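Local coordinates for muramidase (PDB 6ZMV), which cleaves bacterial cell-wall peptidoglycan as a fungal muramidase (lysozyme) of glycoside hydrolase family 25, at residues R129-Y134 with T152-V157; G173-W178 with S192-L197; A71-F76 with V120-T125. All coordinates share one frame; numbering follows the deposited sequence. Where two conformers were deposited one is given.

Interaction 1: R129-Y134 with T152-V157; sequences RYPMIY and TTCPLV. With SO4 (sulfate ion), chain G.
Y130 and T153 meet where two parallel strands are about to pair: CB of T153 stands over one face of the Y130 ring, 3.7 Å from its centroid and only 16° off the normal, a CH-pi contact set toward the rim. Anti to the carbonyl carbon (chi1 -73°), CG stands beside the backbone N and the ring lies against the threonine, while SG of C154 approaches the same ring obliquely. This end is partly exposed and has no backbone bond across it; a sulfate accepts a hydrogen bond from Y130 N to its O1 (3.0 Å). Further in, C154, I133, M132 and V157 are buried around two backbone bonds, I133 N to P155 O (2.9 Å) and V157 N to I133 O (2.8 Å, 175° at the hydrogen). CB of C154 sits 3.8 Å from CD1 of I133, and V157 sends CG2 to CB of M132 at 4.0 Å, whereas its CG1 meets the edge of the Y134 ring at CD2. P131 O, buried close to C154 CB, finds no hydrogen-bonding partner. The hydroxyl of Y134 bonds Q179 OE1 and a glycerol. Strands 132-136 and 156-159, linked through helix 137-144, form the beta-alpha-beta unit characteristic of a TIM-barrel-like glycosidase.

Interaction 2: G173-W178 with S192-L197; sequences GYQTIW and SFNGSL
N194 uses both its backbone and its side chain to grip the facing segment just beyond the regular pairing: ND2 gives a bond to Q175 O (2.9 Å) and the main-chain N another to T176 O (2.9 Å, 169° at the hydrogen). The setting is a beta hairpin, strands 177-181 and 189-193, in which I177 and F193 form a non-hydrogen-bonded pair and W178 and S192 a hydrogen-bonded one, tied by W178 N to S192 O and S192 N to W178 O. N194 is the centre of an inverse gamma turn, where the chain leaves the strand. Its CG lies anti to the backbone N (chi1 -171°), which carries the amide across to the facing segment; Q175 O is reached close to the amide plane, with the donor nearly in line with the C=O bond. On the face shared by I177 and F193, CG1 of I177 comes to the edge of the phenylalanine ring at CD1 (4.1 Å). Separately, CG2 of T176 touches CE1 of that ring at 3.8 Å. L200 and L203 of helix 197-205 pack on F193, while I177 packs on V157 and F26. W178 turns its indole end away from S192, to bond R160 O through NE1. A single water bridges the two segments, donating to OE1 of Q175 at 2.9 Å and to O of S192 at 2.8 Å.

Interaction 3: A71-F76 with V120-T125; sequences AQADFF and VNRYKT. With SO4 (sulfate ion), chain G.
A first torsion of -79° sets CG of D74 beside its backbone N, opposite the carbonyl carbon, and brings the carboxylate round toward R122, whose chain bends at its second torsion. In the conformer described, one of two for R122, NE meets OD1 of D74 at 2.7 Å on the syn side, with OD1 almost in the guanidinium plane. The planes of the two groups stand 49° apart, and the short NE bond carries most of the salt bridge, NH2 adding two weak bonds to OD1 and OD2, each 3.3 Å long. A lysine in place of D74 would probably leave R122 without its anionic mate and set two positive charges against each other. The pair closes one flank of a helix-helix packing, 69-78 against 109-127 on the outside of the barrel, whose local axes approach to 8.4 Å and cross at -39°. A73, with no more than a methyl group, sits at the close point, its CB 3.7 Å from CB of R122. Deeper in, CE2 of F76 touches CE1 of Y123 at 3.6 Å, the near-parallel rings slid apart and barely overlapping. The hydroxyl of Y123 bonds G81 O and G92 N.

Overall arrangement
Along the chain the order is interaction 3, interaction 1, interaction 2, each closing before the next opens. Interactions 1 and 2 lie about 12 Å apart between centres and share the barrel sheet: strands 156-159 and 177-181 are neighbours, joined by a probable hydrogen bond from T176 N to L156 O. Interaction 3 belongs to the helical layer, its centre about 13 Å from that of interaction 1; there V120 packs on Y130 and C154, and one sulfate is held by both contacts. Interactions 2 and 3 stand about 24 Å apart between centres, on opposite sides of the chain's centre, without touching. The three contacts together join strands of this TIM-barrel-type muramidase to each other and two of its helices to one another around them.

Interaction 1: R129-Y134 with T152-V157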
loop_
_atom_site.group_PDB
_atom_site.type_symbol
_atom_site.label_atom_id
_atom_site.label_comp_id
_atom_site.label_asym_id
_atom_site.label_seq_id
_atom_site.Cartn_x
_atom_site.Cartn_y
_atom_site.Cartn_z
ATOM N N ARG A 129 -1.774 6.056 -13.154
ATOM C CA ARG A 129 -0.635 5.213 -12.848
ATOM C C ARG A 129 -1.060 3.965 -12.115
ATOM O O ARG A 129 -2.150 3.866 -11.556
ATOM C CB ARG A 129 0.464 5.968 -12.137
ATOM C CG ARG A 129 0.079 6.327 -10.726
ATOM C CD ARG A 129 1.170 7.195 -10.098
ATOM N NE ARG A 129 2.470 6.517 -9.974
ATOM C CZ ARG A 129 3.529 7.029 -9.410
ATOM N NH1 ARG A 129 4.624 6.306 -9.277
ATOM N NH2 ARG A 129 3.468 8.252 -8.924
ATOM N N TYR A 130 -0.197 2.990 -12.186
ATOM C CA TYR A 130 -0.411 1.732 -11.471
ATOM C C TYR A 130 -0.301 1.934 -9.964
ATOM O O TYR A 130 0.534 2.716 -9.489
ATOM C CB TYR A 130 0.575 0.684 -11.966
ATOM C CG TYR A 130 0.242 0.180 -13.356
ATOM C CD1 TYR A 130 -0.853 -0.649 -13.542
ATOM C CD2 TYR A 130 1.046 0.462 -14.437
ATOM C CE1 TYR A 130 -1.191 -1.139 -14.778
ATOM C CE2 TYR A 130 0.728 -0.053 -15.687
ATOM C CZ TYR A 130 -0.396 -0.846 -15.865
ATOM O OH TYR A 130 -0.758 -1.410 -17.078
ATOM N N PRO A 131 -1.075 1.177 -9.182
ATOM C CA PRO A 131 -0.945 1.193 -7.747
ATOM C C PRO A 131 0.268 0.382 -7.329
ATOM O O PRO A 131 0.775 -0.469 -8.052
ATOM C CB PRO A 131 -2.222 0.535 -7.264
ATOM C CG PRO A 131 -2.496 -0.494 -8.360
ATOM C CD PRO A 131 -2.035 0.151 -9.648
ATOM N N MET A 132 0.655 0.591 -6.086
ATOM C CA MET A 132 1.575 -0.341 -5.399
ATOM C C MET A 132 0.767 -1.554 -4.922
ATOM O O MET A 132 -0.444 -1.422 -4.642
ATOM C CB MET A 132 2.244 0.343 -4.204
ATOM C CG MET A 132 2.828 1.703 -4.556
ATOM S SD MET A 132 4.019 2.372 -3.422
ATOM C CE MET A 132 2.930 2.707 -2.042
ATOM N N ILE A 133 1.430 -2.689 -4.790
ATOM C CA ILE A 133 0.829 -3.931 -4.239
ATOM C C ILE A 133 1.567 -4.275 -2.970
ATOM O O ILE A 133 2.808 -4.489 -3.042
ATOM C CB ILE A 133 0.831 -5.074 -5.235
ATOM C CG1 ILE A 133 -0.065 -4.724 -6.425
ATOM C CG2 ILE A 133 0.396 -6.354 -4.561
ATOM C CD1 ILE A 133 0.049 -5.745 -7.572
ATOM N N TYR A 134 0.850 -4.411 -1.867
ATOM C CA TYR A 134 1.374 -4.886 -0.581
ATOM C C TYR A 134 1.061 -6.346 -0.440
ATOM O O TYR A 134 -0.092 -6.780 -0.640
ATOM C CB TYR A 134 0.737 -4.093 0.569
ATOM C CG TYR A 134 1.010 -4.643 1.941
ATOM C CD1 TYR A 134 0.245 -5.673 2.457
ATOM C CD2 TYR A 134 1.980 -4.095 2.752
ATOM C CE1 TYR A 134 0.471 -6.145 3.738
ATOM C CE2 TYR A 134 2.221 -4.583 4.022
ATOM C CZ TYR A 134 1.468 -5.613 4.528
ATOM O OH TYR A 134 1.672 -6.062 5.803
ATOM N N THR A 152 6.353 -5.822 -13.592
ATOM C CA THR A 152 6.895 -4.732 -14.409
ATOM C C THR A 152 6.096 -3.443 -14.331
ATOM O O THR A 152 6.538 -2.476 -14.866
ATOM C CB THR A 152 7.061 -5.133 -15.883
ATOM O OG1 THR A 152 5.777 -5.410 -16.438
ATOM C CG2 THR A 152 7.916 -6.372 -16.054
ATOM N N THR A 153 5.007 -3.433 -13.569
ATOM C CA THR A 153 4.067 -2.314 -13.553
ATOM C C THR A 153 3.761 -1.763 -12.165
ATOM O O THR A 153 3.693 -0.548 -12.030
ATOM C CB THR A 153 2.764 -2.715 -14.221
ATOM O OG1 THR A 153 2.257 -3.923 -13.675
ATOM C CG2 THR A 153 2.943 -2.848 -15.723
ATOM N N CYS A 154 3.581 -2.615 -11.166
ATOM C CA CYS A 154 3.132 -2.196 -9.843
ATOM C C CYS A 154 4.237 -2.284 -8.842
ATOM O O CYS A 154 4.784 -3.365 -8.618
ATOM C CB CYS A 154 1.995 -3.101 -9.419
ATOM S SG CYS A 154 0.525 -3.053 -10.474
ATOM N N PRO A 155 4.639 -1.171 -8.188
ATOM C CA PRO A 155 5.686 -1.267 -7.166
ATOM C C PRO A 155 5.281 -2.218 -6.048
ATOM O O PRO A 155 4.119 -2.217 -5.627
ATOM C CB PRO A 155 5.783 0.134 -6.597
ATOM C CG PRO A 155 5.366 0.995 -7.799
ATOM C CD PRO A 155 4.238 0.214 -8.427
ATOM N N LEU A 156 6.227 -3.033 -5.592
ATOM C CA LEU A 156 6.011 -4.019 -4.520
ATOM C C LEU A 156 6.280 -3.407 -3.169
ATOM O O LEU A 156 7.370 -2.864 -2.922
ATOM C CB LEU A 156 6.904 -5.228 -4.767
ATOM C CG LEU A 156 6.951 -6.267 -3.667
ATOM C CD1 LEU A 156 5.593 -6.940 -3.469
ATOM C CD2 LEU A 156 8.022 -7.280 -3.922
ATOM N N VAL A 157 5.313 -3.542 -2.266
ATOM C CA VAL A 157 5.493 -3.267 -0.821
ATOM C C VAL A 157 5.500 -4.624 -0.135
ATOM O O VAL A 157 4.480 -5.322 -0.133
ATOM C CB VAL A 157 4.441 -2.324 -0.266
ATOM C CG1 VAL A 157 4.727 -1.994 1.184
ATOM C CG2 VAL A 157 4.354 -1.048 -1.127
HETATM S S SO4 G . 3.093 4.245 -14.093
HETATM O O1 SO4 G . 1.832 3.600 -14.374
HETATM O O2 SO4 G . 3.233 4.120 -12.677
HETATM O O3 SO4 G . 4.126 3.490 -14.763
HETATM O O4 SO4 G . 3.111 5.642 -14.468
#

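Interaction 2: G173-W178 with S192-L197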
loop_
_atom_site.group_PDB
_atom_site.type_symbol
_atom_site.label_atom_id
_atom_site.label_comp_id
_atom_site.label_asym_id
_atom_site.label_seq_id
_atom_site.Cartn_x
_atom_site.Cartn_y
_atom_site.Cartn_z
ATOM N N GLY A 173 11.793 -7.418 -9.156
ATOM C CA GLY A 173 13.288 -7.465 -8.974
ATOM C C GLY A 173 13.700 -7.275 -7.488
ATOM O O GLY A 173 14.768 -7.653 -7.014
ATOM N N TYR A 174 12.900 -6.509 -6.838
ATOM C CA TYR A 174 13.173 -5.871 -5.551
ATOM C C TYR A 174 11.854 -5.323 -5.065
ATOM O O TYR A 174 10.932 -5.065 -5.845
ATOM C CB TYR A 174 14.193 -4.724 -5.662
ATOM C CG TYR A 174 13.835 -3.754 -6.761
ATOM C CD1 TYR A 174 14.204 -3.958 -8.078
ATOM C CD2 TYR A 174 13.073 -2.643 -6.465
ATOM C CE1 TYR A 174 13.787 -3.096 -9.064
ATOM C CE2 TYR A 174 12.615 -1.796 -7.455
ATOM C CZ TYR A 174 12.981 -2.016 -8.758
ATOM O OH TYR A 174 12.569 -1.156 -9.721
ATOM N N GLN A 175 11.775 -5.138 -3.752
ATOM C CA GLN A 175 10.661 -4.385 -3.142
ATOM C C GLN A 175 10.970 -2.892 -3.261
ATOM O O GLN A 175 12.098 -2.460 -3.065
ATOM C CB GLN A 175 10.491 -4.803 -1.682
ATOM C CG GLN A 175 11.360 -4.095 -0.642
ATOM C CD GLN A 175 12.847 -4.326 -0.655
ATOM O OE1 GLN A 175 13.608 -3.632 0.094
ATOM N NE2 GLN A 175 13.274 -5.303 -1.380
ATOM N N THR A 176 9.947 -2.113 -3.536
ATOM C CA THR A 176 10.013 -0.650 -3.475
ATOM C C THR A 176 9.993 -0.174 -2.019
ATOM O O THR A 176 10.707 0.796 -1.653
ATOM C CB THR A 176 8.946 -0.052 -4.374
ATOM O OG1 THR A 176 9.213 -0.425 -5.721
ATOM C CG2 THR A 176 8.879 1.437 -4.256
ATOM N N ILE A 177 9.154 -0.766 -1.212
ATOM C CA ILE A 177 9.034 -0.471 0.228
ATOM C C ILE A 177 9.059 -1.810 0.945
ATOM O O ILE A 177 8.435 -2.765 0.478
ATOM C CB ILE A 177 7.794 0.394 0.549
ATOM C CG1 ILE A 177 7.837 1.749 -0.161
ATOM C CG2 ILE A 177 7.571 0.545 2.054
ATOM C CD1 ILE A 177 6.523 2.490 -0.223
ATOM N N TRP A 178 9.719 -1.858 2.090
ATOM C CA TRP A 178 9.730 -2.986 3.026
ATOM C C TRP A 178 8.999 -2.597 4.299
ATOM O O TRP A 178 9.420 -1.640 4.969
ATOM C CB TRP A 178 11.184 -3.320 3.297
ATOM C CG TRP A 178 11.466 -4.411 4.265
ATOM C CD1 TRP A 178 10.669 -5.421 4.691
ATOM C CD2 TRP A 178 12.697 -4.584 4.959
ATOM N NE1 TRP A 178 11.325 -6.241 5.571
ATOM C CE2 TRP A 178 12.585 -5.742 5.764
ATOM C CE3 TRP A 178 13.895 -3.852 4.988
ATOM C CZ2 TRP A 178 13.609 -6.140 6.624
ATOM C CZ3 TRP A 178 14.931 -4.308 5.771
ATOM C CH2 TRP A 178 14.799 -5.449 6.563
ATOM N N SER A 192 10.327 1.015 5.193
ATOM C CA SER A 192 11.581 1.561 4.646
ATOM C C SER A 192 11.527 1.558 3.117
ATOM O O SER A 192 11.291 0.487 2.514
ATOM C CB SER A 192 12.757 0.718 5.113
ATOM O OG SER A 192 13.991 1.270 4.683
ATOM N N PHE A 193 11.704 2.719 2.536
ATOM C CA PHE A 193 11.762 2.819 1.082
ATOM C C PHE A 193 13.161 2.443 0.594
ATOM O O PHE A 193 14.155 2.841 1.190
ATOM C CB PHE A 193 11.399 4.232 0.670
ATOM C CG PHE A 193 11.685 4.550 -0.769
ATOM C CD1 PHE A 193 10.801 4.150 -1.759
ATOM C CD2 PHE A 193 12.872 5.174 -1.131
ATOM C CE1 PHE A 193 11.067 4.376 -3.091
ATOM C CE2 PHE A 193 13.165 5.366 -2.478
ATOM C CZ PHE A 193 12.248 5.002 -3.435
ATOM N N ASN A 194 13.176 1.719 -0.508
ATOM C CA ASN A 194 14.420 1.189 -1.128
ATOM C C ASN A 194 15.107 2.234 -2.014
ATOM O O ASN A 194 14.891 2.303 -3.219
ATOM C CB ASN A 194 14.020 -0.052 -1.893
ATOM C CG ASN A 194 15.180 -0.861 -2.427
ATOM O OD1 ASN A 194 16.278 -0.332 -2.510
ATOM N ND2 ASN A 194 14.981 -2.087 -2.857
ATOM N N GLY A 195 15.976 2.973 -1.402
ATOM C CA GLY A 195 16.673 4.078 -2.063
ATOM C C GLY A 195 16.602 5.377 -1.294
ATOM O O GLY A 195 16.213 5.401 -0.128
ATOM N N SER A 196 17.021 6.412 -1.944
ATOM C CA SER A 196 17.239 7.713 -1.278
ATOM C C SER A 196 15.952 8.572 -1.299
ATOM O O SER A 196 14.998 8.246 -2.002
ATOM C CB SER A 196 18.346 8.486 -1.989
ATOM O OG SER A 196 17.888 8.998 -3.216
ATOM N N LEU A 197 15.956 9.679 -0.532
ATOM C CA LEU A 197 14.792 10.563 -0.537
ATOM C C LEU A 197 14.562 11.131 -1.957
ATOM O O LEU A 197 13.408 11.287 -2.362
ATOM C CB LEU A 197 15.020 11.694 0.456
ATOM C CG LEU A 197 13.865 12.675 0.600
ATOM C CD1 LEU A 197 12.520 12.006 0.897
ATOM C CD2 LEU A 197 14.197 13.697 1.660
HETATM O O HOH W 1 13.294 -1.191 1.539
#

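Interaction 3: A71-F76 with V120-T125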
loop_
_atom_site.group_PDB
_atom_site.type_symbol
_atom_site.label_atom_id
_atom_site.label_comp_id
_atom_site.label_asym_id
_atom_site.label_seq_id
_atom_site.Cartn_x
_atom_site.Cartn_y
_atom_site.Cartn_z
ATOM N N ALA A 71 -14.712 -2.697 -8.860
ATOM C CA ALA A 71 -15.613 -1.975 -7.943
ATOM C C ALA A 71 -14.812 -1.455 -6.742
ATOM O O ALA A 71 -15.058 -0.349 -6.264
ATOM C CB ALA A 71 -16.709 -2.876 -7.503
ATOM N N GLN A 72 -13.885 -2.251 -6.234
ATOM C CA GLN A 72 -13.068 -1.800 -5.092
ATOM C C GLN A 72 -12.055 -0.722 -5.503
ATOM O O GLN A 72 -11.855 0.205 -4.702
ATOM C CB GLN A 72 -12.454 -3.013 -4.415
ATOM C CG GLN A 72 -13.480 -3.676 -3.521
ATOM C CD GLN A 72 -13.003 -4.886 -2.758
ATOM O OE1 GLN A 72 -11.970 -4.903 -2.093
ATOM N NE2 GLN A 72 -13.822 -5.935 -2.785
ATOM N N ALA A 73 -11.513 -0.782 -6.698
ATOM C CA ALA A 73 -10.658 0.316 -7.169
ATOM C C ALA A 73 -11.455 1.617 -7.279
ATOM O O ALA A 73 -10.946 2.657 -6.870
ATOM C CB ALA A 73 -9.998 -0.007 -8.485
ATOM N N ASP A 74 -12.699 1.552 -7.747
ATOM C CA ASP A 74 -13.512 2.779 -7.870
ATOM C C ASP A 74 -13.739 3.357 -6.465
ATOM O O ASP A 74 -13.633 4.572 -6.239
ATOM C CB ASP A 74 -14.888 2.447 -8.459
ATOM C CG ASP A 74 -14.897 2.258 -9.947
ATOM O OD1 ASP A 74 -13.915 2.593 -10.583
ATOM O OD2 ASP A 74 -15.924 1.746 -10.444
ATOM N N PHE A 75 -14.096 2.491 -5.516
ATOM C CA PHE A 75 -14.406 2.905 -4.145
ATOM C C PHE A 75 -13.180 3.533 -3.481
ATOM O O PHE A 75 -13.262 4.598 -2.874
ATOM C CB PHE A 75 -14.966 1.702 -3.379
ATOM C CG PHE A 75 -15.337 2.026 -1.970
ATOM C CD1 PHE A 75 -16.348 2.935 -1.686
ATOM C CD2 PHE A 75 -14.770 1.322 -0.925
ATOM C CE1 PHE A 75 -16.686 3.177 -0.366
ATOM C CE2 PHE A 75 -15.068 1.607 0.393
ATOM C CZ PHE A 75 -16.021 2.532 0.660
ATOM N N PHE A 76 -12.047 2.877 -3.601
ATOM C CA PHE A 76 -10.765 3.399 -3.070
ATOM C C PHE A 76 -10.469 4.778 -3.668
ATOM O O PHE A 76 -10.141 5.720 -2.973
ATOM C CB PHE A 76 -9.674 2.409 -3.366
ATOM C CG PHE A 76 -8.281 2.851 -3.035
ATOM C CD1 PHE A 76 -7.952 3.346 -1.798
ATOM C CD2 PHE A 76 -7.297 2.722 -3.984
ATOM C CE1 PHE A 76 -6.653 3.693 -1.507
ATOM C CE2 PHE A 76 -5.963 3.051 -3.692
ATOM C CZ PHE A 76 -5.658 3.511 -2.423
ATOM N N VAL A 120 -5.994 -3.364 -10.397
ATOM C CA VAL A 120 -4.775 -2.635 -10.839
ATOM C C VAL A 120 -5.050 -1.790 -12.089
ATOM O O VAL A 120 -4.649 -0.603 -12.132
ATOM C CB VAL A 120 -3.644 -3.652 -11.076
ATOM C CG1 VAL A 120 -2.538 -3.131 -11.974
ATOM C CG2 VAL A 120 -3.102 -4.213 -9.777
ATOM N N ASN A 121 -5.706 -2.384 -13.066
ATOM C CA ASN A 121 -5.962 -1.697 -14.326
ATOM C C ASN A 121 -7.035 -0.649 -14.119
ATOM O O ASN A 121 -6.935 0.436 -14.709
ATOM C CB ASN A 121 -6.317 -2.694 -15.424
ATOM C CG ASN A 121 -5.077 -3.420 -15.914
ATOM O OD1 ASN A 121 -4.172 -2.802 -16.480
ATOM N ND2 ASN A 121 -5.003 -4.717 -15.669
ATOM N N ARG A 122 -8.073 -0.900 -13.332
ATOM C CA ARG A 122 -9.057 0.160 -13.040
ATOM C C ARG A 122 -8.371 1.346 -12.365
ATOM O O ARG A 122 -8.619 2.515 -12.757
ATOM C CB ARG A 122 -10.163 -0.385 -12.161
ATOM C CG ARG A 122 -11.336 0.546 -12.011
ATOM C CD ARG A 122 -11.965 0.960 -13.318
ATOM N NE ARG A 122 -13.189 1.672 -13.052
ATOM C CZ ARG A 122 -14.150 1.825 -13.930
ATOM N NH1 ARG A 122 -14.041 1.372 -15.161
ATOM N NH2 ARG A 122 -15.223 2.486 -13.570
ATOM N N TYR A 123 -7.504 1.092 -11.395
ATOM C CA TYR A 123 -6.788 2.181 -10.715
ATOM C C TYR A 123 -5.915 2.965 -11.699
ATOM O O TYR A 123 -5.878 4.221 -11.608
ATOM C CB TYR A 123 -5.992 1.625 -9.523
ATOM C CG TYR A 123 -5.372 2.731 -8.711
ATOM C CD1 TYR A 123 -6.119 3.336 -7.718
ATOM C CD2 TYR A 123 -4.078 3.197 -8.990
ATOM C CE1 TYR A 123 -5.594 4.411 -7.024
ATOM C CE2 TYR A 123 -3.549 4.254 -8.277
ATOM C CZ TYR A 123 -4.327 4.898 -7.313
ATOM O OH TYR A 123 -3.752 5.937 -6.556
ATOM N N LYS A 124 -5.254 2.280 -12.615
ATOM C CA LYS A 124 -4.443 2.920 -13.636
ATOM C C LYS A 124 -5.270 3.871 -14.489
ATOM O O LYS A 124 -4.811 5.001 -14.730
ATOM C CB LYS A 124 -3.778 1.840 -14.489
ATOM C CG LYS A 124 -3.053 2.249 -15.762
ATOM C CD LYS A 124 -1.806 2.950 -15.542
ATOM C CE LYS A 124 -1.097 3.166 -16.856
ATOM N NZ LYS A 124 0.027 4.122 -16.677
ATOM N N THR A 125 -6.433 3.451 -14.980
ATOM C CA THR A 125 -7.204 4.380 -15.830
ATOM C C THR A 125 -7.721 5.535 -15.005
ATOM O O THR A 125 -7.805 6.647 -15.540
ATOM C CB THR A 125 -8.300 3.676 -16.622
ATOM O OG1 THR A 125 -8.670 4.570 -17.669
ATOM C CG2 THR A 125 -9.475 3.245 -15.788
HETATM S S SO4 G . 3.093 4.245 -14.093
HETATM O O1 SO4 G . 1.832 3.600 -14.374
HETATM O O2 SO4 G . 3.233 4.120 -12.677
HETATM O O3 SO4 G . 4.126 3.490 -14.763
HETATM O O4 SO4 G . 3.111 5.642 -14.468
#